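Local structure of glutamate--LysW ligase ArgX (Sulfolobus tokodaii, 3VPB) at residues I31-Q35 with E36-F40. The protein probably joins the amino group of glutamate to the C-terminal glutamate side chain of the carrier protein LysW, using ATP, in arginine biosynthesis. Numbering follows the deposited sequence.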
# COMPACT_ATOMS: atom_id res chain seq x y z
N ILE B 31 -8.69 27.73 -7.40
CA ILE B 31 -8.10 26.67 -8.24
C ILE B 31 -8.24 25.35 -7.49
O ILE B 31 -7.81 25.23 -6.33
CB ILE B 31 -6.60 26.90 -8.55
CG1 ILE B 31 -6.42 28.15 -9.41
CG2 ILE B 31 -6.03 25.69 -9.31
CD1 ILE B 31 -4.98 28.56 -9.62
N ASN B 32 -8.87 24.38 -8.14
CA ASN B 32 -8.96 23.05 -7.56
C ASN B 32 -7.74 22.21 -8.02
O ASN B 32 -7.64 21.82 -9.20
CB ASN B 32 -10.28 22.35 -7.96
CG ASN B 32 -10.49 21.08 -7.19
OD1 ASN B 32 -9.59 20.23 -7.13
ND2 ASN B 32 -11.63 20.95 -6.55
N VAL B 33 -6.82 21.95 -7.10
CA VAL B 33 -5.56 21.27 -7.45
C VAL B 33 -5.71 19.75 -7.54
O VAL B 33 -4.75 19.07 -7.86
CB VAL B 33 -4.39 21.67 -6.54
CG1 VAL B 33 -4.13 23.19 -6.70
CG2 VAL B 33 -4.71 21.35 -5.09
N ALA B 34 -6.91 19.23 -7.28
CA ALA B 34 -7.23 17.86 -7.68
C ALA B 34 -7.67 17.79 -9.15
O ALA B 34 -7.97 16.70 -9.67
CB ALA B 34 -8.29 17.26 -6.78
N GLN B 35 -7.77 18.95 -9.80
CA GLN B 35 -8.24 19.00 -11.18
C GLN B 35 -7.27 19.67 -12.13
O GLN B 35 -7.20 19.28 -13.29
CB GLN B 35 -9.62 19.68 -11.27
CG GLN B 35 -10.67 18.95 -10.41
CD GLN B 35 -12.00 19.68 -10.31
OE1 GLN B 35 -12.94 19.17 -9.69
NE2 GLN B 35 -12.09 20.88 -10.90
N GLU B 36 -6.55 20.69 -11.67
CA GLU B 36 -5.70 21.49 -12.54
C GLU B 36 -4.25 21.28 -12.14
O GLU B 36 -3.95 21.27 -10.95
CB GLU B 36 -6.01 22.98 -12.42
CG GLU B 36 -7.45 23.35 -12.84
CD GLU B 36 -7.83 22.78 -14.22
OE1 GLU B 36 -8.93 22.18 -14.34
OE2 GLU B 36 -7.02 22.88 -15.17
N PRO B 37 -3.35 21.12 -13.13
CA PRO B 37 -1.92 21.11 -12.85
C PRO B 37 -1.41 22.53 -12.64
O PRO B 37 -2.06 23.47 -13.09
CB PRO B 37 -1.31 20.54 -14.14
CG PRO B 37 -2.27 20.90 -15.20
CD PRO B 37 -3.64 20.87 -14.55
N LEU B 38 -0.29 22.67 -11.93
CA LEU B 38 0.31 23.97 -11.57
C LEU B 38 1.73 24.07 -12.12
O LEU B 38 2.58 23.26 -11.76
CB LEU B 38 0.35 24.14 -10.05
CG LEU B 38 -0.99 24.25 -9.29
CD1 LEU B 38 -0.76 24.63 -7.82
CD2 LEU B 38 -1.90 25.26 -9.95
N PRO B 39 2.00 25.08 -12.98
CA PRO B 39 3.34 25.10 -13.57
C PRO B 39 4.33 25.89 -12.74
O PRO B 39 3.93 26.83 -12.04
CB PRO B 39 3.11 25.81 -14.91
CG PRO B 39 1.94 26.69 -14.68
CD PRO B 39 1.13 26.14 -13.52
N PHE B 40 5.61 25.47 -12.78
CA PHE B 40 6.69 26.22 -12.16
C PHE B 40 7.07 27.29 -13.15
O PHE B 40 7.98 27.10 -13.98
CB PHE B 40 7.91 25.32 -11.91
CG PHE B 40 7.95 24.70 -10.56
CD1 PHE B 40 7.79 23.34 -10.41
CD2 PHE B 40 8.13 25.48 -9.42
CE1 PHE B 40 7.86 22.75 -9.15
CE2 PHE B 40 8.17 24.89 -8.17
CZ PHE B 40 8.03 23.54 -8.03
O HOH W 1 -2.50 19.50 -9.47
O HOH W 2 -10.84 22.77 -12.48
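Leu38 folds back over the end of strand 27-32, where its two methyls take different partners: CD1 lies 3.8 Å from Val33 CG1, and CD2 rests 4.2 Å from Ile31 CG2. With CG2 anti to the backbone N, Ile31 turns this methyl toward the returning chain, where it also meets the CB of Glu36 at 4.1 Å. Leu38 also packs on Leu44 from a loop and on Val66 of helix 57-69, making this the tightly packed side. The bend itself is drawn together at Asn32, whose backbone O accepts from Gln35 N and from Glu36 N, the latter bond 2.9 Å long and 147° at the hydrogen. The side chain of Asn32 braces the same bend, OD1 accepting from Ala34 N at 2.9 Å, in the carbonyl plane, while ND2 reaches Asp8 O. Water 1 links Val33 O to Glu36 O. The polar side, at Gln35 and Glu36, is looser and water-mediated, although Gln35 packs on Glu111 of the second subunit and Arg45 of LysW: water 2 accepts from Gln35 NE2 and donates to Glu36 OE1 at 2.7 Å. A bend at chi2 (-50°) curls the carboxylate of Glu36 back beside the Gln35 carbonyl, and Lys115 of the second subunit is shared by the two, in a salt bridge with OE1 and a hydrogen bond to Gln35 O. An alanine at Glu36 would probably leave that lysine without its carboxylate mate and water 2 without one acceptor. An Asx turn at Asn32 thus ends strand 27-32, an outermost strand within this chain of the parallel, Rossmann-like preATP-grasp sheet, and Leu38 and Pro39 then pair antiparallel with a strand of the second subunit.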